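BRO1 protein (Saccharomyces cerevisiae, PDB 1ZB1) sorts cargo proteins into the intralumenal vesicles of multivesicular bodies and recruits the deubiquitinase DOA4 to endosomes, the present chain being its Bro1 domain. Local coordinates at residues 54-59 against 73-78; 66-71 against 130-135; 152-157 against 350-355. All blocks are in the same frame, centred on the assembly; numbering follows the deposited sequence.

Contact 1 of 3, residues 54-59 against 73-78; sequences HLRNNA and LKYYSF
One face of the Tyr75 phenol ring carries the aliphatic part of Arg56, while Leu55 CD2 lies at the ring's edge, near its plane. Arg56 CB makes a CH-pi contact over the face, 4.2 Å from the Tyr75 ring centroid, and CG follows over the same ring, 3.9 Å from Tyr75 CZ. The arginine chain then runs extended to NE, so that its CD passes 3.5 Å from Tyr75 OH. The guanidinium stands almost perpendicular to the phenol, the two planes 89° apart. Tyr75 OH lies in the guanidinium plane, at its edge, without a bond between them; Glu121 joins the two polar ends, its OE2 taking a salt bridge from Arg56 NE and a hydrogen bond with Tyr75 OH, and Thr18, Glu19 and Trp23 add further bonds. With CG anti to the backbone N (chi1 173°), Leu55 reaches the opposing backbone, CD2 resting 3.8 Å from Tyr75 CA. The contact joins helices 46-58 and 65-86, whose local axes run at 133° to each other, 9.6 Å apart at closest approach. Helix 118-139 supplies Glu121 and also packs against Tyr75 through Thr125, while helix 349-371 meets the 73-78 segment at Ser77.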
ATOM      1  N   HIS A  54     -17.203 -23.184   0.391  1.00 18.94           N
ATOM      2  CA  HIS A  54     -17.955 -21.989   0.765  1.00 19.41           C
ATOM      3  C   HIS A  54     -17.002 -20.845   1.156  1.00 18.69           C
ATOM      4  O   HIS A  54     -17.217 -19.685   0.796  1.00 15.53           O
ATOM      5  CB  HIS A  54     -18.877 -22.310   1.942  1.00 25.66           C
ATOM      6  CG  HIS A  54     -19.983 -21.319   2.129  1.00 30.52           C
ATOM      7  ND1 HIS A  54     -20.558 -21.066   3.355  1.00 35.07           N
ATOM      8  CD2 HIS A  54     -20.635 -20.536   1.237  1.00 33.94           C
ATOM      9  CE1 HIS A  54     -21.516 -20.167   3.212  1.00 34.50           C
ATOM     10  NE2 HIS A  54     -21.583 -19.828   1.937  1.00 35.17           N
ATOM     11  N   LEU A  55     -15.946 -21.185   1.892  1.00 16.94           N
ATOM     12  CA  LEU A  55     -14.967 -20.196   2.333  1.00 15.67           C
ATOM     13  C   LEU A  55     -14.356 -19.457   1.142  1.00 16.44           C
ATOM     14  O   LEU A  55     -14.254 -18.231   1.163  1.00 14.63           O
ATOM     15  CB  LEU A  55     -13.864 -20.873   3.151  1.00 12.80           C
ATOM     16  CG  LEU A  55     -12.670 -20.007   3.558  1.00 14.92           C
ATOM     17  CD1 LEU A  55     -13.137 -18.865   4.463  1.00 15.30           C
ATOM     18  CD2 LEU A  55     -11.622 -20.875   4.274  1.00 15.80           C
ATOM     19  N   ARG A  56     -13.962 -20.192   0.103  1.00 15.42           N
ATOM     20  CA  ARG A  56     -13.369 -19.553  -1.074  1.00 16.08           C
ATOM     21  C   ARG A  56     -14.376 -18.634  -1.751  1.00 16.62           C
ATOM     22  O   ARG A  56     -14.026 -17.552  -2.227  1.00 14.71           O
ATOM     23  CB  ARG A  56     -12.871 -20.592  -2.090  1.00 15.92           C
ATOM     24  CG  ARG A  56     -12.188 -19.957  -3.333  1.00 19.32           C
ATOM     25  CD  ARG A  56     -11.693 -21.017  -4.332  1.00 22.89           C
ATOM     26  NE  ARG A  56     -10.704 -20.491  -5.277  1.00 28.32           N
ATOM     27  CZ  ARG A  56     -10.984 -19.765  -6.356  1.00 30.08           C
ATOM     28  NH1 ARG A  56     -12.238 -19.459  -6.663  1.00 38.83           N
ATOM     29  NH2 ARG A  56      -9.997 -19.338  -7.135  1.00 27.08           N
ATOM     30  N   ASN A  57     -15.635 -19.054  -1.810  1.00 16.86           N
ATOM     31  CA  ASN A  57     -16.625 -18.191  -2.430  1.00 17.76           C
ATOM     32  C   ASN A  57     -16.771 -16.917  -1.601  1.00 16.48           C
ATOM     33  O   ASN A  57     -16.885 -15.819  -2.156  1.00 16.60           O
ATOM     34  CB  ASN A  57     -17.968 -18.918  -2.579  1.00 21.49           C
ATOM     35  CG  ASN A  57     -17.945 -19.943  -3.700  1.00 26.50           C
ATOM     36  OD1 ASN A  57     -17.407 -19.680  -4.774  1.00 29.91           O
ATOM     37  ND2 ASN A  57     -18.538 -21.106  -3.464  1.00 27.73           N
ATOM     38  N   ASN A  58     -16.729 -17.044  -0.275  1.00 16.53           N
ATOM     39  CA  ASN A  58     -16.859 -15.857   0.581  1.00 15.75           C
ATOM     40  C   ASN A  58     -15.635 -14.937   0.574  1.00 16.13           C
ATOM     41  O   ASN A  58     -15.726 -13.771   0.954  1.00 17.12           O
ATOM     42  CB  ASN A  58     -17.201 -16.257   2.022  1.00 15.36           C
ATOM     43  CG  ASN A  58     -18.621 -16.790   2.151  1.00 18.15           C
ATOM     44  OD1 ASN A  58     -19.487 -16.465   1.334  1.00 20.36           O
ATOM     45  ND2 ASN A  58     -18.871 -17.592   3.184  1.00 16.95           N
ATOM     46  N   ALA A  59     -14.488 -15.450   0.135  1.00 16.96           N
ATOM     47  CA  ALA A  59     -13.281 -14.627   0.072  1.00 14.74           C
ATOM     48  C   ALA A  59     -13.318 -13.824  -1.226  1.00 16.20           C
ATOM     49  O   ALA A  59     -12.468 -12.961  -1.472  1.00 16.60           O
ATOM     50  CB  ALA A  59     -12.043 -15.512   0.094  1.00 16.75           C
ATOM     51  N   LEU A  73      -7.775 -14.258   4.736  1.00 14.82           N
ATOM     52  CA  LEU A  73      -6.677 -14.672   5.613  1.00 14.45           C
ATOM     53  C   LEU A  73      -6.867 -16.141   5.999  1.00 15.68           C
ATOM     54  O   LEU A  73      -5.903 -16.903   6.060  1.00 13.01           O
ATOM     55  CB  LEU A  73      -6.629 -13.823   6.891  1.00 16.48           C
ATOM     56  CG  LEU A  73      -5.820 -12.529   7.044  1.00 21.47           C
ATOM     57  CD1 LEU A  73      -4.749 -12.421   5.986  1.00 20.56           C
ATOM     58  CD2 LEU A  73      -6.754 -11.332   7.014  1.00 20.61           C
ATOM     59  N   LYS A  74      -8.112 -16.536   6.267  1.00 17.22           N
ATOM     60  CA  LYS A  74      -8.398 -17.924   6.624  1.00 17.03           C
ATOM     61  C   LYS A  74      -8.172 -18.855   5.432  1.00 17.13           C
ATOM     62  O   LYS A  74      -7.637 -19.967   5.580  1.00 15.02           O
ATOM     63  CB  LYS A  74      -9.841 -18.060   7.135  1.00 19.70           C
ATOM     64  CG  LYS A  74     -10.048 -17.399   8.496  1.00 23.00           C
ATOM     65  CD  LYS A  74     -11.454 -17.615   9.050  1.00 27.28           C
ATOM     66  CE  LYS A  74     -11.541 -17.088  10.489  1.00 32.18           C
ATOM     67  NZ  LYS A  74     -12.909 -17.169  11.073  1.00 37.82           N
ATOM     68  N   TYR A  75      -8.571 -18.408   4.248  1.00 14.89           N
ATOM     69  CA  TYR A  75      -8.375 -19.229   3.057  1.00 16.77           C
ATOM     70  C   TYR A  75      -6.877 -19.350   2.747  1.00 16.35           C
ATOM     71  O   TYR A  75      -6.418 -20.415   2.345  1.00 16.59           O
ATOM     72  CB  TYR A  75      -9.128 -18.641   1.852  1.00 15.85           C
ATOM     73  CG  TYR A  75      -9.070 -19.523   0.616  1.00 15.23           C
ATOM     74  CD1 TYR A  75      -9.488 -20.853   0.669  1.00 15.60           C
ATOM     75  CD2 TYR A  75      -8.558 -19.040  -0.593  1.00 15.46           C
ATOM     76  CE1 TYR A  75      -9.389 -21.689  -0.446  1.00 16.03           C
ATOM     77  CE2 TYR A  75      -8.461 -19.870  -1.722  1.00 13.82           C
ATOM     78  CZ  TYR A  75      -8.873 -21.191  -1.634  1.00 16.44           C
ATOM     79  OH  TYR A  75      -8.744 -22.034  -2.713  1.00 15.35           O
ATOM     80  N   TYR A  76      -6.114 -18.270   2.927  1.00 16.92           N
ATOM     81  CA  TYR A  76      -4.670 -18.337   2.669  1.00 15.89           C
ATOM     82  C   TYR A  76      -4.057 -19.354   3.636  1.00 17.02           C
ATOM     83  O   TYR A  76      -3.203 -20.163   3.246  1.00 16.49           O
ATOM     84  CB  TYR A  76      -3.991 -16.973   2.874  1.00 16.53           C
ATOM     85  CG  TYR A  76      -2.558 -16.917   2.342  1.00 16.94           C
ATOM     86  CD1 TYR A  76      -2.290 -16.455   1.053  1.00 17.98           C
ATOM     87  CD2 TYR A  76      -1.483 -17.364   3.114  1.00 17.97           C
ATOM     88  CE1 TYR A  76      -0.986 -16.436   0.539  1.00 15.68           C
ATOM     89  CE2 TYR A  76      -0.171 -17.357   2.613  1.00 16.59           C
ATOM     90  CZ  TYR A  76       0.070 -16.891   1.326  1.00 19.06           C
ATOM     91  OH  TYR A  76       1.360 -16.869   0.826  1.00 16.85           O
ATOM     92  N   SER A  77      -4.499 -19.324   4.893  1.00 17.62           N
ATOM     93  CA  SER A  77      -3.982 -20.265   5.887  1.00 18.34           C
ATOM     94  C   SER A  77      -4.188 -21.693   5.406  1.00 17.16           C
ATOM     95  O   SER A  77      -3.292 -22.526   5.523  1.00 17.70           O
ATOM     96  CB  SER A  77      -4.667 -20.079   7.250  1.00 20.81           C
ATOM     97  OG  SER A  77      -4.306 -18.837   7.833  1.00 25.78           O
ATOM     98  N   PHE A  78      -5.370 -21.975   4.865  1.00 15.83           N
ATOM     99  CA  PHE A  78      -5.675 -23.310   4.355  1.00 15.26           C
ATOM    100  C   PHE A  78      -4.649 -23.691   3.297  1.00 17.72           C
ATOM    101  O   PHE A  78      -4.120 -24.804   3.290  1.00 17.57           O
ATOM    102  CB  PHE A  78      -7.065 -23.344   3.713  1.00 15.55           C
ATOM    103  CG  PHE A  78      -7.322 -24.600   2.921  1.00 15.60           C
ATOM    104  CD1 PHE A  78      -7.715 -25.772   3.559  1.00 16.56           C
ATOM    105  CD2 PHE A  78      -7.093 -24.629   1.547  1.00 14.16           C
ATOM    106  CE1 PHE A  78      -7.876 -26.962   2.841  1.00 17.88           C
ATOM    107  CE2 PHE A  78      -7.252 -25.814   0.825  1.00 13.85           C
ATOM    108  CZ  PHE A  78      -7.642 -26.981   1.474  1.00 16.11           C
TER

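Contact 2 of 3, residues 66-71 against 130-135; sequences SSLSEQ and AVIFTQ
Leu68 and Ile132 meet at about a right angle between two nearly antiparallel helices of the helical Bro1 domain, 65-86 and 118-139. Their local axes come within 9.5 Å of each other, and their N-to-C directions differ by 161°. Ile132 points at the opposing helix and divides its two branches between neighbouring residues there. Its CG1 is anti to the carbonyl carbon (chi1 -66°), which sends the longer branch to Leu68: Ile132 CD1 sits 3.6 Å from Leu68 CD2 and is almost as close to Leu68 CG. The shorter branch goes to Ser69, where Ile132 CG2 touches CB at 3.6 Å. Ser69 is a small residue, and the close approach of the backbones here, with the CA atoms of Ser69 and Ile132 6.1 Å apart, is consistent with that size. Phe133 starts out turned from this interface, yet its ring swings back until CE1 is 4.3 Å from Ser69 OG, an oblique and loose approach. Asn151 of helix 146-165 also touches this phenylalanine. On the far side of helix 118-139, Val131 O accepts both the backbone N of Gln135 and the side chain of Thr134, whose OG1 bonds at 2.6 Å in the carbonyl plane, on a lone pair.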
ATOM      1  N   SER A  66     -13.644  -5.606   6.312  1.00 17.55           N
ATOM      2  CA  SER A  66     -13.025  -6.373   7.392  1.00 17.50           C
ATOM      3  C   SER A  66     -13.413  -7.846   7.386  1.00 16.24           C
ATOM      4  O   SER A  66     -12.573  -8.715   7.650  1.00 16.60           O
ATOM      5  CB  SER A  66     -13.333  -5.747   8.751  1.00 19.14           C
ATOM      6  OG  SER A  66     -12.583  -4.550   8.906  1.00 20.78           O
ATOM      7  N   SER A  67     -14.672  -8.126   7.064  1.00 16.27           N
ATOM      8  CA  SER A  67     -15.167  -9.495   7.005  1.00 15.66           C
ATOM      9  C   SER A  67     -14.575 -10.211   5.779  1.00 15.37           C
ATOM     10  O   SER A  67     -14.206 -11.385   5.851  1.00 16.23           O
ATOM     11  CB  SER A  67     -16.700  -9.490   6.939  1.00 15.57           C
ATOM     12  OG  SER A  67     -17.236 -10.802   7.036  1.00 15.56           O
ATOM     13  N   LEU A  68     -14.488  -9.497   4.659  1.00 15.27           N
ATOM     14  CA  LEU A  68     -13.918 -10.048   3.422  1.00 16.35           C
ATOM     15  C   LEU A  68     -12.444 -10.404   3.664  1.00 15.07           C
ATOM     16  O   LEU A  68     -11.961 -11.446   3.218  1.00 14.55           O
ATOM     17  CB  LEU A  68     -14.020  -9.014   2.291  1.00 14.76           C
ATOM     18  CG  LEU A  68     -13.535  -9.471   0.906  1.00 15.48           C
ATOM     19  CD1 LEU A  68     -14.458 -10.570   0.366  1.00 15.78           C
ATOM     20  CD2 LEU A  68     -13.531  -8.284  -0.045  1.00 15.89           C
ATOM     21  N   SER A  69     -11.745  -9.529   4.381  1.00 15.75           N
ATOM     22  CA  SER A  69     -10.332  -9.727   4.728  1.00 15.46           C
ATOM     23  C   SER A  69     -10.171 -11.017   5.539  1.00 16.94           C
ATOM     24  O   SER A  69      -9.306 -11.862   5.260  1.00 16.01           O
ATOM     25  CB  SER A  69      -9.840  -8.523   5.545  1.00 14.15           C
ATOM     26  OG  SER A  69      -8.531  -8.722   6.048  1.00 16.05           O
ATOM     27  N   GLU A  70     -11.015 -11.164   6.553  1.00 16.04           N
ATOM     28  CA  GLU A  70     -11.000 -12.350   7.401  1.00 16.52           C
ATOM     29  C   GLU A  70     -11.116 -13.635   6.573  1.00 16.04           C
ATOM     30  O   GLU A  70     -10.369 -14.592   6.806  1.00 14.47           O
ATOM     31  CB  GLU A  70     -12.161 -12.285   8.401  1.00 18.13           C
ATOM     32  CG  GLU A  70     -12.222 -13.447   9.383  1.00 22.66           C
ATOM     33  CD  GLU A  70     -13.549 -13.493  10.132  1.00 29.00           C
ATOM     34  OE1 GLU A  70     -14.156 -12.417  10.317  1.00 26.22           O
ATOM     35  OE2 GLU A  70     -13.983 -14.598  10.537  1.00 28.51           O
ATOM     36  N   GLN A  71     -12.056 -13.669   5.624  1.00 15.06           N
ATOM     37  CA  GLN A  71     -12.240 -14.868   4.796  1.00 16.88           C
ATOM     38  C   GLN A  71     -10.972 -15.188   4.007  1.00 16.21           C
ATOM     39  O   GLN A  71     -10.581 -16.349   3.880  1.00 15.45           O
ATOM     40  CB  GLN A  71     -13.406 -14.689   3.810  1.00 17.78           C
ATOM     41  CG  GLN A  71     -14.707 -14.190   4.429  1.00 17.62           C
ATOM     42  CD  GLN A  71     -15.108 -14.937   5.687  1.00 21.99           C
ATOM     43  OE1 GLN A  71     -15.406 -14.321   6.709  1.00 23.38           O
ATOM     44  NE2 GLN A  71     -15.129 -16.263   5.622  1.00 18.97           N
ATOM     45  N   ALA A 130      -3.803  -7.718   0.428  1.00 14.03           N
ATOM     46  CA  ALA A 130      -3.108  -6.427   0.492  1.00 15.75           C
ATOM     47  C   ALA A 130      -4.051  -5.305   0.060  1.00 14.58           C
ATOM     48  O   ALA A 130      -4.130  -4.249   0.706  1.00 16.16           O
ATOM     49  CB  ALA A 130      -1.865  -6.454  -0.415  1.00 15.72           C
ATOM     50  N   VAL A 131      -4.766  -5.523  -1.039  1.00 14.94           N
ATOM     51  CA  VAL A 131      -5.705  -4.511  -1.524  1.00 14.59           C
ATOM     52  C   VAL A 131      -6.803  -4.265  -0.486  1.00 15.52           C
ATOM     53  O   VAL A 131      -7.175  -3.119  -0.221  1.00 16.91           O
ATOM     54  CB  VAL A 131      -6.371  -4.944  -2.857  1.00 12.11           C
ATOM     55  CG1 VAL A 131      -7.507  -3.987  -3.213  1.00 15.28           C
ATOM     56  CG2 VAL A 131      -5.330  -4.942  -3.987  1.00 12.79           C
ATOM     57  N   ILE A 132      -7.318  -5.338   0.100  1.00 16.00           N
ATOM     58  CA  ILE A 132      -8.378  -5.202   1.091  1.00 17.36           C
ATOM     59  C   ILE A 132      -7.908  -4.379   2.298  1.00 17.20           C
ATOM     60  O   ILE A 132      -8.687  -3.625   2.880  1.00 18.81           O
ATOM     61  CB  ILE A 132      -8.905  -6.589   1.526  1.00 19.01           C
ATOM     62  CG1 ILE A 132      -9.585  -7.267   0.327  1.00 23.68           C
ATOM     63  CG2 ILE A 132      -9.916  -6.437   2.668  1.00 20.10           C
ATOM     64  CD1 ILE A 132      -9.971  -8.715   0.556  1.00 26.93           C
ATOM     65  N   PHE A 133      -6.639  -4.503   2.675  1.00 15.21           N
ATOM     66  CA  PHE A 133      -6.144  -3.701   3.786  1.00 15.89           C
ATOM     67  C   PHE A 133      -6.237  -2.213   3.410  1.00 16.23           C
ATOM     68  O   PHE A 133      -6.546  -1.384   4.261  1.00 15.57           O
ATOM     69  CB  PHE A 133      -4.690  -4.057   4.141  1.00 13.72           C
ATOM     70  CG  PHE A 133      -4.553  -5.243   5.068  1.00 15.61           C
ATOM     71  CD1 PHE A 133      -5.231  -5.278   6.296  1.00 15.47           C
ATOM     72  CD2 PHE A 133      -3.717  -6.307   4.736  1.00 15.17           C
ATOM     73  CE1 PHE A 133      -5.074  -6.349   7.172  1.00 16.12           C
ATOM     74  CE2 PHE A 133      -3.549  -7.393   5.609  1.00 17.13           C
ATOM     75  CZ  PHE A 133      -4.229  -7.414   6.830  1.00 18.43           C
ATOM     76  N   THR A 134      -5.977  -1.866   2.148  1.00 18.24           N
ATOM     77  CA  THR A 134      -6.081  -0.458   1.754  1.00 16.00           C
ATOM     78  C   THR A 134      -7.545  -0.014   1.726  1.00 19.18           C
ATOM     79  O   THR A 134      -7.848   1.164   1.946  1.00 19.38           O
ATOM     80  CB  THR A 134      -5.422  -0.163   0.367  1.00 17.54           C
ATOM     81  OG1 THR A 134      -6.210  -0.731  -0.690  1.00 16.66           O
ATOM     82  CG2 THR A 134      -4.006  -0.744   0.318  1.00 13.61           C
ATOM     83  N   GLN A 135      -8.459  -0.946   1.472  1.00 18.96           N
ATOM     84  CA  GLN A 135      -9.881  -0.599   1.452  1.00 18.83           C
ATOM     85  C   GLN A 135     -10.386  -0.363   2.877  1.00 19.56           C
ATOM     86  O   GLN A 135     -11.243   0.495   3.108  1.00 20.02           O
ATOM     87  CB  GLN A 135     -10.693  -1.702   0.769  1.00 21.06           C
ATOM     88  CG  GLN A 135     -10.290  -1.925  -0.692  1.00 20.22           C
ATOM     89  CD  GLN A 135     -11.086  -3.024  -1.370  1.00 21.00           C
ATOM     90  OE1 GLN A 135     -11.377  -4.057  -0.771  1.00 21.39           O
ATOM     91  NE2 GLN A 135     -11.422  -2.814  -2.641  1.00 20.96           N
TER

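Contact 3 of 3, residues 152-157 against 350-355; sequences LTKAFS and EKILEP
Ile352 reaches helix 146-165 with a single methyl, CD1, and wedges it between Lys154 and Ser157, residues one helical turn apart. This is a buried but slender helix-helix contact of the Bro1 domain, in which the late helix 349-371 leans on a helix from much earlier in the chain. The packing is tightest around that methyl. Ile352 CD1 lies 3.8 Å from Lys154 CG and equally near Lys154 CB. CG1 of Ile352 is anti to the carbonyl carbon (chi1 -74°), and chi2 of 172° stretches the branch so that the methyl is carried to the opposing helix, the CA atoms of Lys154 and Ile352 being 7.7 Å apart. Pro347, in the loop leading to helix 349-371, also touches Ile352 and accepts a hydrogen bond from Ser157 OG through its carbonyl oxygen, which satisfies that buried hydroxyl. The looser side is that of Lys154, which is partly exposed: Lys154 crosses Ile352 obliquely, touching with CB and CG, and the rest of its chain runs on, extended, past the contact. Phe133 of helix 118-139 also touches this lysine. On the serine side, Ile352 CD1 is 3.9 Å from both CB and OG of Ser157.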
ATOM      1  N   LEU A 152      -2.740   0.566   6.298  1.00 19.01           N
ATOM      2  CA  LEU A 152      -1.881   0.840   5.144  1.00 19.10           C
ATOM      3  C   LEU A 152      -0.509   0.213   5.402  1.00 19.29           C
ATOM      4  O   LEU A 152       0.179  -0.220   4.476  1.00 17.94           O
ATOM      5  CB  LEU A 152      -1.739   2.348   4.922  1.00 20.51           C
ATOM      6  CG  LEU A 152      -2.949   3.044   4.283  1.00 23.76           C
ATOM      7  CD1 LEU A 152      -2.778   4.551   4.358  1.00 22.81           C
ATOM      8  CD2 LEU A 152      -3.091   2.599   2.825  1.00 24.81           C
ATOM      9  N   THR A 153      -0.117   0.163   6.672  1.00 18.43           N
ATOM     10  CA  THR A 153       1.160  -0.427   7.045  1.00 18.79           C
ATOM     11  C   THR A 153       1.127  -1.924   6.737  1.00 19.78           C
ATOM     12  O   THR A 153       2.101  -2.478   6.215  1.00 20.69           O
ATOM     13  CB  THR A 153       1.458  -0.192   8.554  1.00 19.95           C
ATOM     14  OG1 THR A 153       1.680   1.209   8.776  1.00 19.93           O
ATOM     15  CG2 THR A 153       2.698  -0.970   8.996  1.00 20.34           C
ATOM     16  N   LYS A 154       0.008  -2.579   7.042  1.00 17.47           N
ATOM     17  CA  LYS A 154      -0.105  -4.006   6.751  1.00 19.04           C
ATOM     18  C   LYS A 154      -0.140  -4.247   5.239  1.00 18.29           C
ATOM     19  O   LYS A 154       0.444  -5.221   4.744  1.00 18.33           O
ATOM     20  CB  LYS A 154      -1.352  -4.600   7.426  1.00 19.01           C
ATOM     21  CG  LYS A 154      -1.211  -4.741   8.936  1.00 20.78           C
ATOM     22  CD  LYS A 154      -2.471  -5.289   9.575  1.00 23.80           C
ATOM     23  CE  LYS A 154      -2.289  -5.489  11.069  1.00 28.68           C
ATOM     24  NZ  LYS A 154      -3.553  -5.955  11.718  1.00 29.31           N
ATOM     25  N   ALA A 155      -0.811  -3.371   4.497  1.00 17.22           N
ATOM     26  CA  ALA A 155      -0.864  -3.528   3.040  1.00 16.53           C
ATOM     27  C   ALA A 155       0.571  -3.510   2.519  1.00 17.96           C
ATOM     28  O   ALA A 155       0.955  -4.347   1.702  1.00 16.22           O
ATOM     29  CB  ALA A 155      -1.674  -2.395   2.402  1.00 13.55           C
ATOM     30  N   PHE A 156       1.356  -2.553   3.016  1.00 18.35           N
ATOM     31  CA  PHE A 156       2.761  -2.399   2.647  1.00 20.59           C
ATOM     32  C   PHE A 156       3.491  -3.729   2.848  1.00 20.89           C
ATOM     33  O   PHE A 156       4.183  -4.214   1.952  1.00 19.46           O
ATOM     34  CB  PHE A 156       3.374  -1.272   3.505  1.00 22.65           C
ATOM     35  CG  PHE A 156       4.886  -1.187   3.469  1.00 23.45           C
ATOM     36  CD1 PHE A 156       5.601  -1.397   2.292  1.00 23.66           C
ATOM     37  CD2 PHE A 156       5.588  -0.831   4.623  1.00 27.79           C
ATOM     38  CE1 PHE A 156       6.993  -1.255   2.264  1.00 25.62           C
ATOM     39  CE2 PHE A 156       6.981  -0.682   4.608  1.00 28.90           C
ATOM     40  CZ  PHE A 156       7.682  -0.896   3.425  1.00 27.77           C
ATOM     41  N   SER A 157       3.313  -4.323   4.020  1.00 19.52           N
ATOM     42  CA  SER A 157       3.946  -5.595   4.336  1.00 21.04           C
ATOM     43  C   SER A 157       3.551  -6.721   3.361  1.00 21.70           C
ATOM     44  O   SER A 157       4.402  -7.500   2.935  1.00 20.66           O
ATOM     45  CB  SER A 157       3.596  -5.990   5.776  1.00 23.52           C
ATOM     46  OG  SER A 157       4.179  -7.230   6.120  1.00 30.24           O
ATOM     47  N   GLU A 350       4.475 -12.896   7.695  1.00 25.76           N
ATOM     48  CA  GLU A 350       4.416 -14.071   8.560  1.00 27.16           C
ATOM     49  C   GLU A 350       3.675 -13.782   9.868  1.00 25.32           C
ATOM     50  O   GLU A 350       2.874 -14.598  10.327  1.00 24.71           O
ATOM     51  CB  GLU A 350       5.830 -14.576   8.877  1.00 31.54           C
ATOM     52  CG  GLU A 350       6.580 -15.205   7.699  1.00 36.95           C
ATOM     53  CD  GLU A 350       7.230 -14.183   6.767  1.00 40.80           C
ATOM     54  OE1 GLU A 350       8.032 -14.601   5.903  1.00 42.16           O
ATOM     55  OE2 GLU A 350       6.945 -12.972   6.889  1.00 41.59           O
ATOM     56  N   LYS A 351       3.945 -12.622  10.460  1.00 23.88           N
ATOM     57  CA  LYS A 351       3.300 -12.230  11.710  1.00 23.68           C
ATOM     58  C   LYS A 351       1.837 -11.832  11.515  1.00 22.95           C
ATOM     59  O   LYS A 351       1.019 -11.994  12.417  1.00 20.72           O
ATOM     60  CB  LYS A 351       4.071 -11.080  12.367  1.00 27.48           C
ATOM     61  CG  LYS A 351       5.461 -11.480  12.845  1.00 33.21           C
ATOM     62  CD  LYS A 351       6.163 -10.334  13.561  1.00 39.61           C
ATOM     63  CE  LYS A 351       7.556 -10.745  14.035  1.00 40.70           C
ATOM     64  NZ  LYS A 351       8.224  -9.665  14.819  1.00 42.46           N
ATOM     65  N   ILE A 352       1.509 -11.299  10.342  1.00 20.48           N
ATOM     66  CA  ILE A 352       0.132 -10.908  10.054  1.00 19.20           C
ATOM     67  C   ILE A 352      -0.720 -12.171   9.886  1.00 19.67           C
ATOM     68  O   ILE A 352      -1.855 -12.241  10.356  1.00 19.28           O
ATOM     69  CB  ILE A 352       0.052 -10.068   8.752  1.00 20.81           C
ATOM     70  CG1 ILE A 352       0.600  -8.658   9.001  1.00 21.12           C
ATOM     71  CG2 ILE A 352      -1.388 -10.012   8.250  1.00 19.90           C
ATOM     72  CD1 ILE A 352       0.731  -7.812   7.736  1.00 20.72           C
ATOM     73  N   LEU A 353      -0.151 -13.175   9.229  1.00 18.13           N
ATOM     74  CA  LEU A 353      -0.857 -14.427   8.967  1.00 20.34           C
ATOM     75  C   LEU A 353      -0.969 -15.359  10.172  1.00 21.30           C
ATOM     76  O   LEU A 353      -1.990 -16.021  10.377  1.00 21.28           O
ATOM     77  CB  LEU A 353      -0.157 -15.164   7.822  1.00 19.12           C
ATOM     78  CG  LEU A 353      -0.649 -16.559   7.424  1.00 19.40           C
ATOM     79  CD1 LEU A 353      -2.069 -16.470   6.882  1.00 20.42           C
ATOM     80  CD2 LEU A 353       0.283 -17.141   6.370  1.00 21.58           C
ATOM     81  N   GLU A 354       0.092 -15.393  10.965  1.00 23.98           N
ATOM     82  CA  GLU A 354       0.190 -16.264  12.130  1.00 28.22           C
ATOM     83  C   GLU A 354      -1.061 -16.494  12.992  1.00 26.43           C
ATOM     84  O   GLU A 354      -1.404 -17.634  13.278  1.00 26.29           O
ATOM     85  CB  GLU A 354       1.353 -15.782  13.001  1.00 31.73           C
ATOM     86  CG  GLU A 354       1.771 -16.727  14.099  1.00 37.35           C
ATOM     87  CD  GLU A 354       3.168 -16.419  14.592  1.00 42.92           C
ATOM     88  OE1 GLU A 354       4.130 -16.667  13.827  1.00 47.46           O
ATOM     89  OE2 GLU A 354       3.311 -15.917  15.729  1.00 45.34           O
ATOM     90  N   PRO A 355      -1.759 -15.428  13.410  1.00 25.64           N
ATOM     91  CA  PRO A 355      -2.957 -15.618  14.240  1.00 24.99           C
ATOM     92  C   PRO A 355      -4.059 -16.506  13.638  1.00 26.53           C
ATOM     93  O   PRO A 355      -4.908 -17.024  14.368  1.00 26.19           O
ATOM     94  CB  PRO A 355      -3.443 -14.188  14.474  1.00 26.95           C
ATOM     95  CG  PRO A 355      -2.174 -13.383  14.419  1.00 26.02           C
ATOM     96  CD  PRO A 355      -1.456 -13.995  13.246  1.00 26.01           C
TER

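The three contacts form a continuous patch of the Bro1 domain, their centres about 12 Å (1 to 2), 11 Å (2 to 3) and 17 Å (1 to 3) apart. Contacts 1 and 2 share helix 65-86, and their segments alternate along the chain; contact 3 opens only after both have closed. Helix 118-139, used by contact 2, is followed directly by helix 146-165 of contact 3, and Ala155 packs on Ala130 and Thr134 between them. From the other direction, Leu353 of contact 3 lies against Tyr76 and Ser77. The late helix 349-371 thereby packs on two earlier helices, 65-86 and 146-165, which in turn pack on 46-58 and 118-139, tying distant parts of the sequence into one body.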